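Local coordinates for protein Bug27 (Bordetella pertussis, PDB 2QPQ) that probably binds a small solute in the periplasm, as a two-lobed Venus-flytrap receptor of the Bug family of transport proteins, at residues 6-11 with 61-66; 93-98 with 275-281; 106-110 with 172-178; 114-120 with 197-201; 143-148 with 292-298. All coordinates share one frame; numbering follows the deposited sequence.

Contact 1. Residues 6-11 with 61-66; sequences PNKPLD and RAPDGY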
# COMPACT_ATOMS: atom_id res chain seq x y z
N PRO A 6 -7.47 28.09 1.65
CA PRO A 6 -6.92 27.63 2.95
C PRO A 6 -6.67 28.74 4.03
O PRO A 6 -5.71 29.49 3.90
CB PRO A 6 -5.62 26.89 2.55
CG PRO A 6 -5.58 26.86 1.02
CD PRO A 6 -6.53 27.92 0.52
N ASN A 7 -7.49 28.82 5.08
CA ASN A 7 -7.44 29.94 6.08
C ASN A 7 -7.25 29.56 7.57
O ASN A 7 -7.26 30.43 8.48
CB ASN A 7 -8.68 30.85 5.93
CG ASN A 7 -10.01 30.14 6.26
OD1 ASN A 7 -10.06 29.18 7.03
ND2 ASN A 7 -11.10 30.66 5.69
N LYS A 8 -7.13 28.26 7.82
CA LYS A 8 -6.71 27.71 9.09
C LYS A 8 -5.85 26.50 8.69
O LYS A 8 -5.75 26.19 7.48
CB LYS A 8 -7.93 27.31 9.95
CG LYS A 8 -8.77 26.20 9.35
CD LYS A 8 -10.07 25.97 10.11
CE LYS A 8 -10.73 24.69 9.63
NZ LYS A 8 -12.15 24.60 10.08
N PRO A 9 -5.20 25.84 9.67
CA PRO A 9 -4.41 24.65 9.35
C PRO A 9 -5.27 23.60 8.63
O PRO A 9 -6.47 23.55 8.84
CB PRO A 9 -4.01 24.12 10.73
CG PRO A 9 -4.00 25.33 11.63
CD PRO A 9 -5.13 26.19 11.11
N LEU A 10 -4.63 22.83 7.76
CA LEU A 10 -5.20 21.56 7.31
C LEU A 10 -4.92 20.51 8.38
O LEU A 10 -4.00 20.63 9.19
CB LEU A 10 -4.62 21.13 5.95
CG LEU A 10 -5.05 21.71 4.61
CD1 LEU A 10 -5.46 23.16 4.60
CD2 LEU A 10 -3.95 21.42 3.59
N ASP A 11 -5.75 19.48 8.41
CA ASP A 11 -5.60 18.39 9.36
C ASP A 11 -5.54 17.14 8.49
O ASP A 11 -6.51 16.80 7.85
CB ASP A 11 -6.82 18.37 10.27
CG ASP A 11 -6.73 17.30 11.36
OD1 ASP A 11 -5.60 16.81 11.64
OD2 ASP A 11 -7.79 16.98 11.95
N ARG A 61 -16.10 14.82 9.13
CA ARG A 61 -15.68 16.22 9.06
C ARG A 61 -16.38 16.97 7.92
O ARG A 61 -16.90 16.34 6.98
CB ARG A 61 -14.16 16.33 8.84
CG ARG A 61 -13.31 15.85 10.01
CD ARG A 61 -13.24 16.88 11.18
NE ARG A 61 -12.36 16.37 12.24
CZ ARG A 61 -11.02 16.48 12.26
NH1 ARG A 61 -10.36 17.14 11.31
NH2 ARG A 61 -10.33 15.97 13.29
N ALA A 62 -16.38 18.31 8.03
CA ALA A 62 -16.95 19.19 7.03
C ALA A 62 -16.27 18.93 5.68
O ALA A 62 -15.07 18.64 5.63
CB ALA A 62 -16.79 20.67 7.43
N PRO A 63 -17.03 19.01 4.59
CA PRO A 63 -16.46 18.83 3.24
C PRO A 63 -15.87 20.12 2.67
O PRO A 63 -16.30 20.61 1.60
CB PRO A 63 -17.68 18.39 2.43
CG PRO A 63 -18.84 19.20 3.11
CD PRO A 63 -18.50 19.26 4.57
N ASP A 64 -14.93 20.70 3.41
CA ASP A 64 -14.44 22.07 3.11
C ASP A 64 -12.97 22.07 2.70
O ASP A 64 -12.38 23.12 2.35
CB ASP A 64 -14.68 23.00 4.29
CG ASP A 64 -14.12 22.47 5.59
OD1 ASP A 64 -13.38 21.45 5.63
OD2 ASP A 64 -14.40 23.10 6.62
N GLY A 65 -12.38 20.88 2.67
CA GLY A 65 -10.99 20.79 2.31
C GLY A 65 -9.97 20.87 3.44
O GLY A 65 -8.77 20.72 3.19
N TYR A 66 -10.42 21.07 4.67
CA TYR A 66 -9.49 21.26 5.79
C TYR A 66 -9.18 19.95 6.52
O TYR A 66 -8.36 19.92 7.41
CB TYR A 66 -10.04 22.30 6.77
CG TYR A 66 -9.96 23.68 6.17
CD1 TYR A 66 -8.75 24.36 6.14
CD2 TYR A 66 -11.08 24.28 5.61
CE1 TYR A 66 -8.66 25.62 5.55
CE2 TYR A 66 -11.02 25.53 5.06
CZ TYR A 66 -9.80 26.20 5.02
OH TYR A 66 -9.76 27.46 4.46
O HOH W 1 -13.59 22.56 9.09
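Y66 touches every residue from P6 to D11: its ring lies against K8, and its hydroxyl and carbonyl each take a backbone N-H. The ring is folded back beside its own backbone N, CG anti to the carbonyl carbon, and is directed toward the loop at P6 and N7. There Y66 OH accepts from N7 N at 2.7 Å, with the nitrogen at the ring edge and in its plane. N7 turns its amide toward the same oxygen, OD1 3.1 Å from Y66 OH, with amide and ring planes 14° apart. K8 crosses one ring face. Its CG is tucked between backbone N and carbonyl carbon (chi1 63°), and the extended chain beyond runs over the ring: CG sits 4.1 Å from the Y66 centroid in a CH-pi contact, and CE comes 3.7 Å from Y66 CG. L10 crosses the Y66 side chain at about a right angle, CD1 3.8 Å from Y66 CD1. Two parallel neighbours of the alpha/beta sheet, strands 10-14 and 67-72, begin here, and the bond from D11 N to Y66 O (2.8 Å) opens a pairing that D11 continues with L68. D64 shapes the approach to strand 67-72: in an Asx turn its OD1 accepts from Y66 N at 3.1 Å, while OD2 shares a water with K8 NZ. Farther out, D11 and R61 form a salt bridge with their flat groups 19° apart. R61 NH1 meets D11 OD2 at 2.7 Å on the anti side, and NH2 adds a weak bond to the same oxygen. NH1 also bonds to S67 OG.

Contact 2. Residues 93-98 with 275-281; sequences FAAVIN and PEVFQKM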
# COMPACT_ATOMS: atom_id res chain seq x y z
N PHE A 93 -16.28 9.41 0.95
CA PHE A 93 -14.96 9.92 0.64
C PHE A 93 -14.88 10.27 -0.84
O PHE A 93 -15.53 9.62 -1.67
CB PHE A 93 -13.88 8.87 0.98
CG PHE A 93 -13.92 8.41 2.41
CD1 PHE A 93 -13.25 9.13 3.41
CD2 PHE A 93 -14.66 7.30 2.78
CE1 PHE A 93 -13.33 8.72 4.75
CE2 PHE A 93 -14.72 6.89 4.12
CZ PHE A 93 -14.06 7.61 5.08
N ALA A 94 -14.05 11.28 -1.14
CA ALA A 94 -13.79 11.72 -2.50
C ALA A 94 -12.28 11.86 -2.63
O ALA A 94 -11.59 12.43 -1.76
CB ALA A 94 -14.46 13.05 -2.77
N ALA A 95 -11.76 11.37 -3.73
CA ALA A 95 -10.32 11.34 -3.94
C ALA A 95 -9.77 12.69 -4.35
O ALA A 95 -10.44 13.46 -5.05
CB ALA A 95 -9.99 10.31 -5.03
N VAL A 96 -8.56 12.98 -3.91
CA VAL A 96 -7.86 14.22 -4.29
C VAL A 96 -6.67 13.91 -5.18
O VAL A 96 -6.57 14.41 -6.33
CB VAL A 96 -7.37 14.98 -3.04
CG1 VAL A 96 -6.54 16.21 -3.47
CG2 VAL A 96 -8.62 15.40 -2.22
N ILE A 97 -5.79 13.06 -4.67
CA ILE A 97 -4.56 12.78 -5.43
C ILE A 97 -3.94 11.48 -4.98
O ILE A 97 -3.91 11.20 -3.79
CB ILE A 97 -3.50 13.95 -5.31
CG1 ILE A 97 -2.26 13.70 -6.18
CG2 ILE A 97 -3.09 14.22 -3.82
CD1 ILE A 97 -1.34 14.98 -6.31
N ASN A 98 -3.47 10.69 -5.95
CA ASN A 98 -2.56 9.58 -5.69
C ASN A 98 -1.15 10.02 -6.00
O ASN A 98 -0.86 10.39 -7.15
CB ASN A 98 -2.92 8.39 -6.57
CG ASN A 98 -1.93 7.26 -6.43
OD1 ASN A 98 -1.47 6.98 -5.32
ND2 ASN A 98 -1.61 6.60 -7.55
N PRO A 275 -8.28 13.85 -8.97
CA PRO A 275 -9.54 13.51 -8.31
C PRO A 275 -10.34 12.41 -9.01
O PRO A 275 -10.64 11.36 -8.39
CB PRO A 275 -10.27 14.86 -8.28
CG PRO A 275 -9.11 15.85 -8.08
CD PRO A 275 -8.07 15.32 -9.03
N GLU A 276 -10.60 12.59 -10.29
CA GLU A 276 -11.39 11.62 -11.06
C GLU A 276 -10.71 10.27 -11.23
O GLU A 276 -11.33 9.21 -10.96
CB GLU A 276 -11.77 12.22 -12.42
CG GLU A 276 -12.62 11.29 -13.29
CD GLU A 276 -13.31 11.98 -14.45
OE1 GLU A 276 -13.00 13.17 -14.74
OE2 GLU A 276 -14.19 11.31 -15.07
N VAL A 277 -9.45 10.28 -11.66
CA VAL A 277 -8.74 9.04 -11.90
C VAL A 277 -8.57 8.27 -10.58
O VAL A 277 -8.80 7.01 -10.51
CB VAL A 277 -7.34 9.28 -12.51
CG1 VAL A 277 -6.54 7.95 -12.53
CG2 VAL A 277 -7.47 9.86 -13.95
N PHE A 278 -8.18 8.99 -9.53
CA PHE A 278 -7.88 8.33 -8.27
C PHE A 278 -9.19 7.75 -7.69
O PHE A 278 -9.21 6.63 -7.17
CB PHE A 278 -7.12 9.28 -7.28
CG PHE A 278 -6.67 8.62 -5.98
CD1 PHE A 278 -6.35 7.25 -5.95
CD2 PHE A 278 -6.50 9.37 -4.83
CE1 PHE A 278 -5.92 6.64 -4.77
CE2 PHE A 278 -6.07 8.77 -3.64
CZ PHE A 278 -5.78 7.39 -3.62
N GLN A 279 -10.27 8.53 -7.77
CA GLN A 279 -11.58 8.04 -7.32
C GLN A 279 -11.97 6.75 -8.01
O GLN A 279 -12.46 5.80 -7.38
CB GLN A 279 -12.70 9.08 -7.51
CG GLN A 279 -14.07 8.63 -6.92
CD GLN A 279 -14.01 8.48 -5.42
OE1 GLN A 279 -13.30 9.23 -4.77
NE2 GLN A 279 -14.70 7.50 -4.87
N LYS A 280 -11.77 6.71 -9.33
CA LYS A 280 -12.04 5.49 -10.06
C LYS A 280 -11.17 4.31 -9.57
O LYS A 280 -11.68 3.19 -9.42
CB LYS A 280 -11.87 5.72 -11.56
CG LYS A 280 -12.38 4.58 -12.50
CD LYS A 280 -13.90 4.44 -12.51
CE LYS A 280 -14.33 3.34 -13.51
NZ LYS A 280 -15.64 2.74 -13.11
N MET A 281 -9.88 4.57 -9.33
CA MET A 281 -8.96 3.53 -8.85
C MET A 281 -9.43 3.00 -7.50
O MET A 281 -9.43 1.79 -7.29
CB MET A 281 -7.55 4.10 -8.66
CG MET A 281 -6.96 4.88 -9.83
SD MET A 281 -5.28 5.47 -9.51
CE MET A 281 -4.66 4.00 -8.59
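A single hydrogen bond joins A95 on the strand to Q279 on the helix: A95 N lies 2.8 Å from Q279 OE1, nearly in line with the C=O (167°), though the N-H itself points off line (135°). Q279 leaves its helix with CG anti to the backbone N and bends at chi2 (65°), which carries the amide back to the strand; E283 OE2 takes the NE2 end. A weaker polar contact is the CA-H...O approach of P275 CA to A95 O, 3.4 Å, an oxygen that R243 NE also uses. V96 O stands 3.2 Å from P275 N, but the proline has no hydrogen to give. The apolar part centres on F278. A95 CB touches its ring at CD2, 3.6 Å away, and N98 CB lies over one face, 3.8 Å from the centroid, offset toward the rim. W229 meets the same ring edge-to-face. The N98 amide turns elsewhere, to D273 and H230. V96 and I97 form a classic beta bulge opposite L232, and the helix axis crosses this strand 6.4 Å away. Such closeness rests on small groups, alanine CB and a proline ring; with one strand N-H bonded to a glutamine, the contact is fixed mainly by fit.

Contact 3. Residues 106-110 with 172-178; sequences FVVPA and VLGSQIG
P109 presses its ring into the turn that follows helix 165-173. Its CD lies 3.5 Å from V172 CG2, tighter than usual for two carbons, and the two side chains cross at about a right angle. The rest of the ring meets oxygens: CG is 3.4 Å from V172 O, CB 3.4 Å from S175 OG, and CD 3.3 Å from G178 O. V108 CG1 comes to the same G178 O, also at 3.3 Å, while V107 CG2 reaches V172 CG1 more loosely, 4.2 Å apart. No direct hydrogen bond crosses. The helix end supplies the receiving surface. G174 is the first residue to leave helical angles, S175 follows with positive phi (59°), and its N bonds back to V172 O at 3.1 Å, which closes the turn that P109 packs against. V172 places CG2 anti to its backbone N, pointing that methyl at the ring. Around this core, an alpha/beta layer of the Venus-flytrap fold, strand 93-109 runs antiparallel between strands 180-183 and 196-201, with V107 bonded to A180 and V108 to Q197. V107 also packs on A187 and I191 of helix 184-192, and V172 leans on L196 of the neighbouring strand.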
# COMPACT_ATOMS: atom_id res chain seq x y z
N PHE A 106 8.30 -10.43 -3.12
CA PHE A 106 8.50 -11.72 -2.47
C PHE A 106 9.98 -11.87 -2.18
O PHE A 106 10.77 -11.94 -3.11
CB PHE A 106 8.02 -12.85 -3.39
CG PHE A 106 6.52 -12.95 -3.51
CD1 PHE A 106 5.80 -11.94 -4.13
CD2 PHE A 106 5.84 -14.04 -2.98
CE1 PHE A 106 4.42 -12.01 -4.25
CE2 PHE A 106 4.46 -14.15 -3.11
CZ PHE A 106 3.74 -13.13 -3.75
N VAL A 107 10.35 -11.87 -0.90
CA VAL A 107 11.76 -11.96 -0.48
C VAL A 107 12.02 -13.23 0.36
O VAL A 107 11.15 -13.74 1.12
CB VAL A 107 12.26 -10.66 0.26
CG1 VAL A 107 12.19 -9.47 -0.67
CG2 VAL A 107 11.42 -10.33 1.54
N VAL A 108 13.23 -13.73 0.18
CA VAL A 108 13.71 -14.92 0.88
C VAL A 108 15.09 -14.60 1.48
O VAL A 108 15.76 -13.67 1.02
CB VAL A 108 13.75 -16.22 -0.05
CG1 VAL A 108 12.36 -16.60 -0.54
CG2 VAL A 108 14.77 -16.08 -1.26
N PRO A 109 15.49 -15.32 2.54
CA PRO A 109 16.80 -15.13 3.14
C PRO A 109 17.90 -15.38 2.12
O PRO A 109 17.73 -16.19 1.19
CB PRO A 109 16.86 -16.24 4.19
CG PRO A 109 15.51 -16.68 4.42
CD PRO A 109 14.73 -16.39 3.21
N ALA A 110 19.01 -14.69 2.31
CA ALA A 110 20.29 -15.04 1.65
C ALA A 110 20.51 -16.54 1.81
O ALA A 110 20.34 -17.10 2.90
CB ALA A 110 21.45 -14.27 2.28
N VAL A 172 12.55 -12.88 8.19
CA VAL A 172 13.14 -13.42 6.97
C VAL A 172 14.65 -13.20 6.98
O VAL A 172 15.41 -14.08 6.61
CB VAL A 172 12.37 -12.98 5.67
CG1 VAL A 172 12.43 -11.51 5.48
CG2 VAL A 172 12.92 -13.70 4.42
N LEU A 173 15.09 -12.03 7.45
CA LEU A 173 16.51 -11.76 7.65
C LEU A 173 17.22 -12.78 8.52
O LEU A 173 18.39 -13.09 8.24
CB LEU A 173 16.76 -10.35 8.18
CG LEU A 173 16.59 -9.19 7.20
CD1 LEU A 173 16.55 -7.87 7.98
CD2 LEU A 173 17.70 -9.17 6.12
N GLY A 174 16.54 -13.29 9.55
CA GLY A 174 17.11 -14.28 10.46
C GLY A 174 16.76 -15.72 10.09
O GLY A 174 17.08 -16.63 10.86
N SER A 175 16.11 -15.92 8.94
CA SER A 175 15.60 -17.26 8.53
C SER A 175 14.59 -17.93 9.47
O SER A 175 14.34 -19.17 9.38
CB SER A 175 16.77 -18.20 8.25
OG SER A 175 17.55 -17.63 7.21
N GLN A 176 13.97 -17.13 10.33
CA GLN A 176 12.95 -17.66 11.20
C GLN A 176 11.70 -17.92 10.38
O GLN A 176 10.86 -18.69 10.78
CB GLN A 176 12.61 -16.70 12.35
CG GLN A 176 13.76 -15.84 12.87
CD GLN A 176 14.79 -16.61 13.63
OE1 GLN A 176 15.86 -16.08 13.95
NE2 GLN A 176 14.48 -17.90 13.92
N ILE A 177 11.59 -17.26 9.23
CA ILE A 177 10.57 -17.60 8.26
C ILE A 177 11.28 -17.62 6.88
O ILE A 177 12.24 -16.85 6.64
CB ILE A 177 9.31 -16.64 8.31
CG1 ILE A 177 8.11 -17.29 7.64
CG2 ILE A 177 9.65 -15.22 7.71
CD1 ILE A 177 6.72 -16.68 8.01
N GLY A 178 10.83 -18.51 6.00
CA GLY A 178 11.50 -18.72 4.71
C GLY A 178 11.15 -17.75 3.60
O GLY A 178 11.81 -17.71 2.53
O HOH W 2 18.31 -19.44 4.51

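Contact 4. Residues 114-120 with 197-201; sequences YKTLGEL and QALAV
L117, in the first turn of helix 117-123, and L199, in strand 196-201, bring their CA atoms to 5.0 Å, the nearest CA pair between the two segments. The helix start is capped by T116, whose OG1 accepts from E119 N at 3.2 Å. K115 N in turn donates to E119 OE1, 2.9 Å away, meeting it from above the carboxylate plane, and this ties the incoming loop to the helix. No direct backbone bond joins the segments. Instead a water accepts from L117 N and donates to L199 O, 2.8 Å from that oxygen, linking helix and strand. The strand is not regular: L199 has helical phi and psi, and F106 on the adjacent strand bonds to both L199 and A200. In the fold, strand 93-109 runs on through the 110-116 loop into helix 117-123, which turns back against strand 196-201, the antiparallel neighbour of 93-109. L199 fills the space between loop and helix. Its CG is anti to the carbonyl carbon (chi1 -63°), and the two methyls divide the work: CD2 is 3.5 Å from Y114 O, while CD1 is 3.9 Å from Y114 CB and also touches L120 CB. Both L117 methyls lie 4.1 Å from A200 CB, and CD1 also meets L199 CB. Beside this, L120 CD1 sits over the centre of the Y114 ring. Q197 stretches its whole chain out to the loop, where NE2 comes within 2.8 Å of Y114 O, yet at an angle too poor for a hydrogen bond.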
# COMPACT_ATOMS: atom_id res chain seq x y z
N TYR A 114 14.96 -21.34 -2.45
CA TYR A 114 14.11 -20.79 -3.49
C TYR A 114 14.87 -19.73 -4.24
O TYR A 114 15.11 -18.64 -3.73
CB TYR A 114 12.82 -20.16 -2.93
CG TYR A 114 11.96 -21.05 -2.10
CD1 TYR A 114 11.47 -22.26 -2.60
CD2 TYR A 114 11.60 -20.67 -0.80
CE1 TYR A 114 10.65 -23.09 -1.81
CE2 TYR A 114 10.81 -21.49 -0.01
CZ TYR A 114 10.33 -22.70 -0.54
OH TYR A 114 9.51 -23.47 0.25
N LYS A 115 15.22 -20.08 -5.47
CA LYS A 115 16.01 -19.25 -6.35
C LYS A 115 15.13 -18.41 -7.28
O LYS A 115 15.51 -17.30 -7.72
CB LYS A 115 16.95 -20.19 -7.16
CG LYS A 115 18.34 -20.53 -6.50
CD LYS A 115 18.36 -21.08 -5.06
CE LYS A 115 19.81 -21.50 -4.61
NZ LYS A 115 20.05 -21.80 -3.12
N THR A 116 13.93 -18.91 -7.58
CA THR A 116 13.01 -18.20 -8.46
C THR A 116 11.61 -18.31 -7.87
O THR A 116 11.35 -19.17 -7.02
CB THR A 116 12.97 -18.83 -9.88
OG1 THR A 116 12.36 -20.12 -9.81
CG2 THR A 116 14.35 -19.01 -10.46
N LEU A 117 10.69 -17.47 -8.33
CA LEU A 117 9.29 -17.62 -7.97
C LEU A 117 8.73 -18.97 -8.39
O LEU A 117 7.91 -19.52 -7.69
CB LEU A 117 8.40 -16.49 -8.52
CG LEU A 117 7.03 -16.38 -7.82
CD1 LEU A 117 7.20 -15.72 -6.45
CD2 LEU A 117 6.00 -15.61 -8.63
N GLY A 118 9.20 -19.50 -9.53
CA GLY A 118 8.70 -20.77 -10.06
C GLY A 118 8.97 -21.94 -9.12
O GLY A 118 8.13 -22.80 -8.96
N GLU A 119 10.14 -21.94 -8.50
CA GLU A 119 10.52 -22.92 -7.49
C GLU A 119 9.63 -22.84 -6.26
O GLU A 119 9.27 -23.87 -5.68
CB GLU A 119 12.01 -22.74 -7.11
CG GLU A 119 12.96 -23.30 -8.20
CD GLU A 119 14.43 -22.99 -7.96
OE1 GLU A 119 14.81 -22.61 -6.83
OE2 GLU A 119 15.23 -23.17 -8.92
N LEU A 120 9.30 -21.62 -5.85
CA LEU A 120 8.41 -21.41 -4.70
C LEU A 120 7.02 -21.99 -4.98
O LEU A 120 6.46 -22.74 -4.17
CB LEU A 120 8.30 -19.90 -4.38
CG LEU A 120 7.26 -19.50 -3.33
CD1 LEU A 120 7.77 -19.97 -1.98
CD2 LEU A 120 6.95 -18.00 -3.32
N GLN A 197 17.10 -12.06 -0.93
CA GLN A 197 16.93 -12.25 -2.34
C GLN A 197 15.46 -12.03 -2.70
O GLN A 197 14.59 -12.47 -1.97
CB GLN A 197 17.30 -13.68 -2.58
CG GLN A 197 17.26 -14.20 -3.97
CD GLN A 197 17.84 -15.60 -3.95
OE1 GLN A 197 19.03 -15.77 -3.59
NE2 GLN A 197 17.01 -16.62 -4.26
N ALA A 198 15.21 -11.33 -3.80
CA ALA A 198 13.87 -11.06 -4.28
C ALA A 198 13.45 -12.01 -5.40
O ALA A 198 14.12 -12.11 -6.43
CB ALA A 198 13.75 -9.60 -4.71
N LEU A 199 12.33 -12.71 -5.20
CA LEU A 199 11.81 -13.63 -6.19
C LEU A 199 10.93 -12.98 -7.28
O LEU A 199 10.93 -13.40 -8.45
CB LEU A 199 11.06 -14.75 -5.46
CG LEU A 199 11.89 -15.65 -4.54
CD1 LEU A 199 11.03 -16.83 -4.06
CD2 LEU A 199 13.17 -16.13 -5.25
N ALA A 200 10.18 -11.95 -6.89
CA ALA A 200 9.27 -11.25 -7.79
C ALA A 200 8.86 -9.95 -7.17
O ALA A 200 8.94 -9.79 -5.92
CB ALA A 200 8.02 -12.09 -8.05
N VAL A 201 8.45 -9.02 -8.03
CA VAL A 201 7.69 -7.83 -7.66
C VAL A 201 6.25 -7.98 -8.14
O VAL A 201 6.01 -8.63 -9.16
CB VAL A 201 8.33 -6.52 -8.17
CG1 VAL A 201 9.74 -6.39 -7.62
CG2 VAL A 201 8.35 -6.44 -9.70
O HOH W 3 12.65 -15.27 -9.61

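Contact 5. Residues 143-148 with 292-298; sequences HLAGEL and LTKQIGL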
# COMPACT_ATOMS: atom_id res chain seq x y z
N HIS A 143 -0.33 -9.08 2.45
CA HIS A 143 -1.13 -10.29 2.68
C HIS A 143 -1.92 -10.68 1.42
O HIS A 143 -1.83 -11.80 0.94
CB HIS A 143 -2.05 -10.06 3.88
CG HIS A 143 -3.00 -11.19 4.17
ND1 HIS A 143 -4.05 -11.07 5.06
CD2 HIS A 143 -3.05 -12.45 3.68
CE1 HIS A 143 -4.71 -12.22 5.10
NE2 HIS A 143 -4.12 -13.07 4.28
N LEU A 144 -2.67 -9.74 0.86
CA LEU A 144 -3.46 -10.07 -0.32
C LEU A 144 -2.62 -10.45 -1.56
O LEU A 144 -3.07 -11.26 -2.36
CB LEU A 144 -4.43 -8.93 -0.65
CG LEU A 144 -5.59 -8.66 0.34
CD1 LEU A 144 -6.69 -7.85 -0.37
CD2 LEU A 144 -6.14 -9.90 0.99
N ALA A 145 -1.42 -9.88 -1.71
CA ALA A 145 -0.52 -10.28 -2.80
C ALA A 145 -0.21 -11.79 -2.73
O ALA A 145 -0.25 -12.50 -3.76
CB ALA A 145 0.76 -9.44 -2.84
N GLY A 146 0.00 -12.31 -1.52
CA GLY A 146 0.30 -13.77 -1.35
C GLY A 146 -0.95 -14.60 -1.61
O GLY A 146 -0.91 -15.67 -2.21
N GLU A 147 -2.09 -14.12 -1.12
CA GLU A 147 -3.34 -14.83 -1.38
C GLU A 147 -3.73 -14.79 -2.86
O GLU A 147 -4.23 -15.76 -3.40
CB GLU A 147 -4.45 -14.28 -0.48
CG GLU A 147 -4.23 -14.70 1.02
CD GLU A 147 -4.09 -16.21 1.17
OE1 GLU A 147 -4.99 -16.91 0.67
OE2 GLU A 147 -3.09 -16.72 1.78
N LEU A 148 -3.47 -13.66 -3.53
CA LEU A 148 -3.75 -13.57 -4.95
C LEU A 148 -2.88 -14.54 -5.72
O LEU A 148 -3.34 -15.17 -6.68
CB LEU A 148 -3.53 -12.13 -5.45
CG LEU A 148 -3.80 -11.83 -6.93
CD1 LEU A 148 -5.28 -12.09 -7.30
CD2 LEU A 148 -3.39 -10.37 -7.21
N LEU A 292 -11.66 -10.93 -4.26
CA LEU A 292 -10.58 -11.77 -3.77
C LEU A 292 -10.80 -12.24 -2.34
O LEU A 292 -10.66 -13.42 -2.06
CB LEU A 292 -9.23 -11.04 -3.87
CG LEU A 292 -7.99 -11.80 -3.35
CD1 LEU A 292 -7.77 -13.12 -4.11
CD2 LEU A 292 -6.77 -10.87 -3.43
N THR A 293 -11.09 -11.32 -1.42
CA THR A 293 -11.25 -11.71 -0.02
C THR A 293 -12.56 -12.51 0.23
O THR A 293 -12.64 -13.29 1.18
CB THR A 293 -11.14 -10.50 0.95
OG1 THR A 293 -12.15 -9.54 0.64
CG2 THR A 293 -9.79 -9.86 0.84
N LYS A 294 -13.55 -12.32 -0.63
CA LYS A 294 -14.72 -13.21 -0.65
C LYS A 294 -14.33 -14.64 -1.08
O LYS A 294 -14.67 -15.59 -0.37
CB LYS A 294 -15.86 -12.64 -1.50
CG LYS A 294 -17.27 -13.15 -1.14
CD LYS A 294 -18.31 -12.56 -2.11
CE LYS A 294 -19.33 -13.58 -2.60
NZ LYS A 294 -20.49 -12.84 -3.25
N GLN A 295 -13.57 -14.80 -2.16
CA GLN A 295 -13.05 -16.12 -2.58
C GLN A 295 -12.36 -16.88 -1.44
O GLN A 295 -12.66 -18.05 -1.18
CB GLN A 295 -12.01 -16.00 -3.69
CG GLN A 295 -12.47 -15.53 -5.04
CD GLN A 295 -11.30 -15.42 -6.03
OE1 GLN A 295 -10.72 -16.45 -6.42
NE2 GLN A 295 -10.94 -14.19 -6.42
N ILE A 296 -11.41 -16.20 -0.78
CA ILE A 296 -10.58 -16.84 0.23
C ILE A 296 -11.24 -16.83 1.62
O ILE A 296 -10.71 -17.40 2.57
CB ILE A 296 -9.13 -16.19 0.31
CG1 ILE A 296 -9.21 -14.77 0.84
CG2 ILE A 296 -8.42 -16.23 -1.05
CD1 ILE A 296 -7.86 -14.15 1.14
N GLY A 297 -12.37 -16.14 1.76
CA GLY A 297 -13.10 -16.12 3.03
C GLY A 297 -12.47 -15.35 4.17
O GLY A 297 -12.60 -15.74 5.34
N LEU A 298 -11.80 -14.25 3.85
CA LEU A 298 -11.04 -13.49 4.85
C LEU A 298 -11.90 -12.41 5.49
O LEU A 298 -12.45 -11.57 4.79
CB LEU A 298 -9.78 -12.85 4.21
CG LEU A 298 -8.96 -11.92 5.11
CD1 LEU A 298 -8.24 -12.63 6.24
CD2 LEU A 298 -7.97 -11.17 4.24
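L144 and L298 meet in the tight part of this contact, where two helices pass with axes 10.7 Å apart, inclined at 63°. L144 CD2 touches T293 CG2 at 3.7 Å and L298 CD2 at 3.9 Å, crossing both side chains at a slant. L298 CD2 goes on to H143, 3.5 Å from CE1, approaching the imidazole obliquely from the opposite direction. H143 is held by a bond between its ND1 and G139 N and by stacking on H159. T293 meets the contact with its methyl, while OG1 bonds back to F289 O. Packing is looser at L292: with CG anti to the backbone N (chi1 178°), it sets CD2 between L144 and L148, 4.1 Å from L144 CB and 4.0 Å from L148 CB. The solvent side lies at E147 and I296, both partly exposed yet close. There E147 CG and I296 CD1 come to 3.7 Å, a meeting of aliphatic chains with no polar bond between them; E147 bends at chi2 (-55°), and its OE2 bonds to Y133 OH. Helix 275-296 ends just beyond in a Schellman motif: G297 takes positive phi, L298 N bonds to T293 O at 3.0 Å, and G297 N to K294 O. That turn brings L298 back onto H143 and L144. Helix 275-296 spans from one half of the molecule to the other, and its last turns lie across helix 141-153, with V77 and V81 of helix 74-81 beside them. Such a C-terminal helix contacting the second lobe is consistent with the Venus-flytrap fold.

Contact 1 lies at one end of the molecule and contacts 3 and 4 at the other, on opposite sides of its centre, with the centre of contact 4 about 46 Å from that of contact 1. Contact 1 closes first along the chain. Contact 2 then opens a long loop in which contacts 3 and 4 are nested, while contact 5 crosses contacts 2, 3 and 4. Contacts 3 and 4 touch, F106 O to L199 N at 2.7 Å. The centre of contact 5 is about 24 Å from that of contact 2. Strand 93-109 serves both contacts 2 and 3, and helix 275-296 both 2 and 5, consistent with two lobes joined by shared elements.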